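Carbohydrate deacetylase Agd3 (Neosartorya fumigata, PDB 6NWZ) probably removes N-acetyl groups from the exopolysaccharide galactosaminogalactan as a zinc-binding carbohydrate deacetylase, a step Aspergillus fumigatus requires for biofilm formation. Local coordinates at residues A[303-308]-A[386-391]; A[612-617]-A[624-629]; A[641-646]-A[676-681]. One frame throughout, in Å; residues are numbered along the deposited sequence.

Interaction 1 (A[303-308]-A[386-391]); sequences GHNGNG and ISHTFT. With ZN (zinc ion), chain L.
N305 lies beside H388 and T389, just past the point where strands 300-304 and 384-387 stop pairing. Its CB sits 3.6 Å from F390 O, and CG hangs beside its own backbone N (chi1 -61°), which brings the amide over the H388–T389 backbone. From there the two ends part. OD1 approaches the imidazole of H388 at its edge and in its plane, 3.3 Å from H388 CD2; ND2 gives a weak, bent hydrogen bond to T389 O (3.0 Å). Asparagine suits the spot because one short group offers both a donor and an acceptor. Its amide plane is turned 70° from the ring, whose NE2 binds the zinc ion at 2.2 Å.

Behind this the strands run parallel: H304 N bonds I386 O (3.1 Å), and H304 O takes H388 N (2.9 Å), fixing the backbone that carries the metal ligand. Farther along, N307 N bonds F390 O, while N307 CB rests over the F390 ring face, 3.9 Å from its centroid. G306 has no side chain beside the F390 ring, whose CE1 comes within 3.5 Å of G306 C.

D256 and H392 complete the site, an Asp-His-His set like that of other metal-dependent polysaccharide deacetylases. Helix 400-417 packs on one flank, where N410 bonds S387 OG, H304 O and G306 N, and strand 252-257 lies alongside strand 300-304.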
# COMPACT_ATOMS: atom_id res chain seq x y z
N GLY A 303 -2.32 4.74 -19.16
CA GLY A 303 -1.28 5.62 -19.64
C GLY A 303 -1.13 5.50 -21.14
O GLY A 303 -0.86 4.42 -21.66
N HIS A 304 -1.32 6.62 -21.83
CA HIS A 304 -1.43 6.65 -23.28
C HIS A 304 -0.12 7.06 -23.95
O HIS A 304 0.64 7.86 -23.41
CB HIS A 304 -2.53 7.62 -23.73
CG HIS A 304 -3.89 7.30 -23.18
ND1 HIS A 304 -4.67 6.28 -23.68
CD2 HIS A 304 -4.60 7.87 -22.18
CE1 HIS A 304 -5.81 6.24 -23.01
NE2 HIS A 304 -5.79 7.19 -22.10
N ASN A 305 0.11 6.52 -25.14
CA ASN A 305 1.18 6.96 -26.03
C ASN A 305 0.53 7.45 -27.32
O ASN A 305 0.12 6.64 -28.15
CB ASN A 305 2.17 5.84 -26.30
CG ASN A 305 2.84 5.35 -25.05
OD1 ASN A 305 2.39 4.39 -24.43
ND2 ASN A 305 3.93 6.00 -24.67
N GLY A 306 0.45 8.77 -27.48
CA GLY A 306 -0.26 9.33 -28.62
C GLY A 306 0.29 8.90 -29.96
O GLY A 306 -0.47 8.75 -30.93
N ASN A 307 1.61 8.69 -30.05
CA ASN A 307 2.20 8.33 -31.34
C ASN A 307 1.69 6.98 -31.82
O ASN A 307 1.61 6.74 -33.03
CB ASN A 307 3.73 8.32 -31.23
CG ASN A 307 4.41 8.18 -32.58
OD1 ASN A 307 4.32 9.07 -33.43
ND2 ASN A 307 5.12 7.07 -32.77
N GLY A 308 1.33 6.08 -30.90
CA GLY A 308 0.72 4.83 -31.30
C GLY A 308 -0.62 5.02 -31.99
O GLY A 308 -1.04 4.19 -32.80
N ILE A 386 -3.69 9.24 -17.99
CA ILE A 386 -2.45 9.93 -17.68
C ILE A 386 -1.51 9.73 -18.87
O ILE A 386 -1.66 8.79 -19.65
CB ILE A 386 -1.82 9.40 -16.36
CG1 ILE A 386 -0.70 10.33 -15.88
CG2 ILE A 386 -1.34 7.97 -16.54
CD1 ILE A 386 0.08 9.78 -14.72
N SER A 387 -0.54 10.64 -19.01
CA SER A 387 0.39 10.59 -20.13
C SER A 387 1.50 9.58 -19.88
O SER A 387 2.04 9.48 -18.77
CB SER A 387 1.00 11.97 -20.39
OG SER A 387 2.00 11.90 -21.40
N HIS A 388 1.87 8.86 -20.94
CA HIS A 388 2.98 7.91 -20.92
C HIS A 388 4.03 8.28 -21.96
O HIS A 388 4.72 7.41 -22.51
CB HIS A 388 2.46 6.48 -21.14
CG HIS A 388 3.43 5.41 -20.75
ND1 HIS A 388 4.12 5.42 -19.56
CD2 HIS A 388 3.80 4.28 -21.40
CE1 HIS A 388 4.89 4.34 -19.50
NE2 HIS A 388 4.71 3.64 -20.60
N THR A 389 4.15 9.59 -22.24
CA THR A 389 4.95 10.19 -23.31
C THR A 389 4.41 9.88 -24.69
O THR A 389 3.62 8.95 -24.87
CB THR A 389 6.43 9.78 -23.23
OG1 THR A 389 6.57 8.40 -23.56
CG2 THR A 389 6.97 10.04 -21.83
N PHE A 390 4.83 10.66 -25.69
CA PHE A 390 4.22 10.57 -27.01
C PHE A 390 4.69 9.31 -27.75
O PHE A 390 3.87 8.47 -28.13
CB PHE A 390 4.53 11.83 -27.82
CG PHE A 390 3.75 11.94 -29.11
CD1 PHE A 390 2.37 12.03 -29.10
CD2 PHE A 390 4.41 11.96 -30.33
CE1 PHE A 390 1.66 12.13 -30.28
CE2 PHE A 390 3.70 12.06 -31.51
CZ PHE A 390 2.33 12.15 -31.49
N THR A 391 6.00 9.16 -27.93
CA THR A 391 6.55 8.08 -28.73
C THR A 391 7.12 6.94 -27.91
O THR A 391 7.61 5.96 -28.49
CB THR A 391 7.64 8.62 -29.67
OG1 THR A 391 8.86 8.80 -28.93
CG2 THR A 391 7.22 9.96 -30.24
ZN ZN L . 5.69 1.77 -21.33
O HOH W 1 5.41 5.11 -30.96

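Interaction 2 (A[612-617]-A[624-629]); sequences YGLSYA and TAVTVT
A beta hairpin of antiparallel strands 613-618 and 622-629 sets S615 opposite T627 and G613 opposite T629, both hydrogen-bonded pairs. T627 N bonds S615 O (2.8 Å), S615 N bonds T627 O (3.1 Å), and G613 N bonds T629 O (2.8 Å). Between them lies the non-hydrogen-bonded pair L614–V628, and beyond S615–T627 comes a second, Y616–V626; the side chains of both pairs share one face.

There L614 carries the contact. With CG opposite its backbone N (chi1 -172°) and chi2 at 66°, CD1 bends across to sit 3.7 Å from V626 CB and 3.9 Å from V628 CG2. Y616 sends its ring away from the partner strand, so its CB does the touching, against V626 CG1. Branched valines suit an extended strand, and these also meet F643, I639 and V641 of strand 639-643.

The other face carries S615, T627 and T629 beside small alanines and a glycine. A water joins S615 OG (2.8 Å) to T629 OG1 (2.9 Å), and T627 OG1 is bonded to T675 OG1. The hairpin is thus two-sided: small hydroxyl residues suit the partly exposed face, where water can link them, while L614, Y616 and the two valines line the buried face.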
# COMPACT_ATOMS: atom_id res chain seq x y z
N TYR A 612 2.84 15.92 14.94
CA TYR A 612 1.50 15.97 15.50
C TYR A 612 1.34 14.91 16.58
O TYR A 612 2.00 13.87 16.56
CB TYR A 612 0.45 15.78 14.41
CG TYR A 612 0.48 14.44 13.72
CD1 TYR A 612 -0.19 13.34 14.25
CD2 TYR A 612 1.16 14.27 12.52
CE1 TYR A 612 -0.16 12.12 13.62
CE2 TYR A 612 1.19 13.05 11.88
CZ TYR A 612 0.53 11.98 12.43
OH TYR A 612 0.56 10.76 11.80
N GLY A 613 0.44 15.18 17.52
CA GLY A 613 0.16 14.25 18.59
C GLY A 613 -1.26 14.39 19.07
O GLY A 613 -1.92 15.41 18.85
N LEU A 614 -1.72 13.34 19.75
CA LEU A 614 -3.05 13.32 20.34
C LEU A 614 -2.93 13.08 21.84
O LEU A 614 -1.97 12.48 22.31
CB LEU A 614 -3.93 12.23 19.70
CG LEU A 614 -5.42 12.20 20.06
CD1 LEU A 614 -6.14 13.43 19.55
CD2 LEU A 614 -6.07 10.93 19.52
N SER A 615 -3.91 13.58 22.58
CA SER A 615 -4.05 13.28 23.99
C SER A 615 -5.53 13.19 24.31
O SER A 615 -6.36 13.84 23.66
CB SER A 615 -3.39 14.35 24.87
OG SER A 615 -3.96 15.62 24.65
N TYR A 616 -5.87 12.36 25.29
CA TYR A 616 -7.26 12.18 25.68
C TYR A 616 -7.42 12.38 27.18
O TYR A 616 -6.57 11.95 27.97
CB TYR A 616 -7.80 10.81 25.25
CG TYR A 616 -7.06 9.62 25.83
CD1 TYR A 616 -7.46 9.04 27.03
CD2 TYR A 616 -5.99 9.05 25.15
CE1 TYR A 616 -6.80 7.94 27.55
CE2 TYR A 616 -5.32 7.95 25.67
CZ TYR A 616 -5.73 7.40 26.87
OH TYR A 616 -5.08 6.31 27.39
N ALA A 617 -8.52 13.03 27.56
CA ALA A 617 -8.83 13.26 28.96
C ALA A 617 -9.75 12.17 29.48
O ALA A 617 -10.67 11.72 28.78
CB ALA A 617 -9.49 14.63 29.15
N THR A 624 -13.47 10.93 27.66
CA THR A 624 -14.51 11.89 27.33
C THR A 624 -14.15 12.87 26.22
O THR A 624 -15.07 13.45 25.62
CB THR A 624 -14.93 12.69 28.57
OG1 THR A 624 -13.79 13.38 29.10
CG2 THR A 624 -15.48 11.76 29.64
N ALA A 625 -12.87 13.08 25.94
CA ALA A 625 -12.47 14.08 24.96
C ALA A 625 -11.05 13.79 24.49
O ALA A 625 -10.31 13.03 25.12
CB ALA A 625 -12.57 15.50 25.53
N VAL A 626 -10.68 14.43 23.37
CA VAL A 626 -9.34 14.34 22.82
C VAL A 626 -8.90 15.74 22.38
O VAL A 626 -9.72 16.61 22.11
CB VAL A 626 -9.24 13.37 21.62
CG1 VAL A 626 -9.47 11.94 22.09
CG2 VAL A 626 -10.25 13.74 20.55
N THR A 627 -7.58 15.93 22.31
CA THR A 627 -6.99 17.20 21.91
C THR A 627 -5.89 16.94 20.90
O THR A 627 -4.99 16.12 21.15
CB THR A 627 -6.44 17.98 23.11
OG1 THR A 627 -7.51 18.30 24.01
CG2 THR A 627 -5.76 19.26 22.66
N VAL A 628 -5.95 17.63 19.77
CA VAL A 628 -4.97 17.51 18.69
C VAL A 628 -3.93 18.61 18.85
O VAL A 628 -4.29 19.78 19.04
CB VAL A 628 -5.64 17.59 17.31
CG1 VAL A 628 -4.60 17.46 16.22
CG2 VAL A 628 -6.70 16.52 17.18
N THR A 629 -2.66 18.24 18.75
CA THR A 629 -1.57 19.19 18.90
C THR A 629 -0.49 18.89 17.88
O THR A 629 -0.44 17.81 17.29
CB THR A 629 -0.97 19.15 20.31
OG1 THR A 629 -0.67 17.79 20.65
CG2 THR A 629 -1.93 19.73 21.33
O HOH W 2 -2.01 16.37 22.75

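Interaction 3 (A[641-646]-A[676-681]); sequences VTFPVA and FTLSTP. With MAN (alpha-D-mannopyranose), chain E.
The carbonyl oxygen of A646 accepts the backbone N of S679 at 3.1 Å, with the donor in the carbonyl plane and an N-H...O angle of 154°. S679 OG lies on the same oxygen, in a second hydrogen bond whose modelled length is implausibly short, so its exact geometry is doubtful. Serine suits this corner: its hydroxyl, held between its own N and carbonyl carbon (chi1 60°), stays close enough to the backbone to turn to the acceptor that its N already uses.

Next to this, V645 lays its CG1 methyl against T680, 3.3 Å from T680 O and 3.7 Å from T680 CB. T680 OG1 is no longer a hydroxyl: it is covalently bonded to C1 of an alpha-D-mannopyranose, as in an O-linked mannose.

At the inner end the contact becomes aromatic. F643 directs the edge of its ring at the face of F676 in a T-shaped pair, with centroids 5.6 Å apart and planes at 71°. F643 CZ is the leading atom, 3.8 Å from F676 CB, while L678 CD1 meets the F643 ring at its edge, 4.1 Å from CE2. Large flat side chains suit this place, since they span the gap between strands 639-643 and 674-683, which are not paired here.

V626 touches both rings from strand 622-629, and V665 and V667 of strand 663-667 lie against F643 and F676 respectively. Such interleaving of aromatic and aliphatic side chains is typical of two beta sheets packed on each other, here within the C-terminal domain, with the glycosylated corner at the margin.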
# COMPACT_ATOMS: atom_id res chain seq x y z
N VAL A 641 -7.59 12.24 12.50
CA VAL A 641 -7.97 11.70 13.80
C VAL A 641 -9.08 10.69 13.58
O VAL A 641 -10.11 11.01 12.97
CB VAL A 641 -8.43 12.81 14.77
CG1 VAL A 641 -8.71 12.22 16.15
CG2 VAL A 641 -7.37 13.89 14.87
N THR A 642 -8.87 9.47 14.07
CA THR A 642 -9.82 8.38 13.89
C THR A 642 -10.66 8.21 15.15
O THR A 642 -10.11 8.08 16.26
CB THR A 642 -9.07 7.08 13.56
OG1 THR A 642 -8.38 7.24 12.32
CG2 THR A 642 -10.03 5.90 13.47
N PHE A 643 -11.98 8.22 14.99
CA PHE A 643 -12.93 8.15 16.09
C PHE A 643 -13.70 6.85 16.06
O PHE A 643 -14.29 6.51 15.02
CB PHE A 643 -13.91 9.33 16.03
CG PHE A 643 -13.31 10.64 16.45
CD1 PHE A 643 -12.68 11.45 15.53
CD2 PHE A 643 -13.40 11.07 17.77
CE1 PHE A 643 -12.13 12.67 15.91
CE2 PHE A 643 -12.86 12.27 18.16
CZ PHE A 643 -12.22 13.07 17.23
N PRO A 644 -13.74 6.10 17.17
CA PRO A 644 -14.61 4.91 17.23
C PRO A 644 -16.02 5.28 17.68
O PRO A 644 -16.97 4.50 17.52
CB PRO A 644 -13.91 4.03 18.27
CG PRO A 644 -13.28 5.03 19.21
CD PRO A 644 -12.93 6.25 18.39
N VAL A 645 -16.15 6.45 18.28
CA VAL A 645 -17.43 7.03 18.67
C VAL A 645 -17.49 8.43 18.09
O VAL A 645 -16.50 9.17 18.12
CB VAL A 645 -17.62 7.06 20.20
CG1 VAL A 645 -18.93 7.74 20.55
CG2 VAL A 645 -17.59 5.65 20.76
N ALA A 646 -18.65 8.79 17.54
CA ALA A 646 -18.78 10.09 16.89
C ALA A 646 -18.57 11.21 17.91
O ALA A 646 -19.14 11.16 19.01
CB ALA A 646 -20.15 10.21 16.23
N PHE A 676 -12.03 17.77 20.81
CA PHE A 676 -13.30 17.16 20.44
C PHE A 676 -13.88 16.43 21.64
O PHE A 676 -13.16 15.74 22.37
CB PHE A 676 -13.13 16.18 19.27
CG PHE A 676 -12.63 16.81 18.01
CD1 PHE A 676 -11.27 16.94 17.78
CD2 PHE A 676 -13.51 17.28 17.05
CE1 PHE A 676 -10.80 17.53 16.62
CE2 PHE A 676 -13.05 17.87 15.89
CZ PHE A 676 -11.70 17.99 15.67
N THR A 677 -15.19 16.57 21.84
CA THR A 677 -15.90 15.90 22.92
C THR A 677 -16.61 14.67 22.38
O THR A 677 -17.39 14.77 21.42
CB THR A 677 -16.91 16.85 23.58
OG1 THR A 677 -16.21 17.84 24.34
CG2 THR A 677 -17.85 16.08 24.49
N LEU A 678 -16.34 13.52 22.99
CA LEU A 678 -17.00 12.29 22.57
C LEU A 678 -18.48 12.33 22.93
O LEU A 678 -18.85 12.62 24.07
CB LEU A 678 -16.34 11.08 23.24
CG LEU A 678 -15.23 10.35 22.48
CD1 LEU A 678 -14.20 11.32 21.91
CD2 LEU A 678 -14.56 9.35 23.40
N SER A 679 -19.34 12.06 21.94
CA SER A 679 -20.77 12.04 22.19
C SER A 679 -21.13 10.97 23.20
O SER A 679 -21.87 11.22 24.16
CB SER A 679 -21.53 11.83 20.88
OG SER A 679 -21.17 10.59 20.29
N THR A 680 -20.63 9.75 23.00
CA THR A 680 -20.75 8.67 23.97
C THR A 680 -19.37 8.35 24.52
O THR A 680 -18.53 7.79 23.79
CB THR A 680 -21.39 7.44 23.33
OG1 THR A 680 -22.81 7.63 23.21
CG2 THR A 680 -21.15 6.20 24.18
N PRO A 681 -19.07 8.72 25.77
CA PRO A 681 -17.72 8.50 26.30
C PRO A 681 -17.32 7.04 26.30
O PRO A 681 -18.13 6.15 26.58
CB PRO A 681 -17.81 9.06 27.73
CG PRO A 681 -18.89 10.06 27.66
CD PRO A 681 -19.89 9.53 26.68
C1 MAN E . -23.23 8.02 21.88
C2 MAN E . -24.62 8.11 22.57
C3 MAN E . -25.07 6.73 23.07
C4 MAN E . -25.02 5.68 21.95
C5 MAN E . -23.62 5.65 21.30
C6 MAN E . -23.58 4.77 20.06
O2 MAN E . -25.63 8.55 21.66
O3 MAN E . -26.37 6.77 23.66
O4 MAN E . -25.30 4.38 22.47
O5 MAN E . -23.19 6.99 20.90
O6 MAN E . -22.52 5.23 19.22

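How the interactions relate
Along the chain the contacts come in the order 1, 2, 3. Interaction 1 lies in the deacetylase domain, with its centre about 48 Å from those of interactions 2 and 3 and on the other side of the chain's centre; nothing joins it to them directly. Interactions 2 and 3 have centres about 11 Å apart and touch. Strand 622-629 pairs with 613-618 on one edge and with 674-683 on the other, and strand 639-643, from a separate three-stranded sheet, packs over it. The zinc site thus stands well apart from the C-terminal beta region, whose hairpin also pairs with strand 22-31 and so ties the two ends of the protein together.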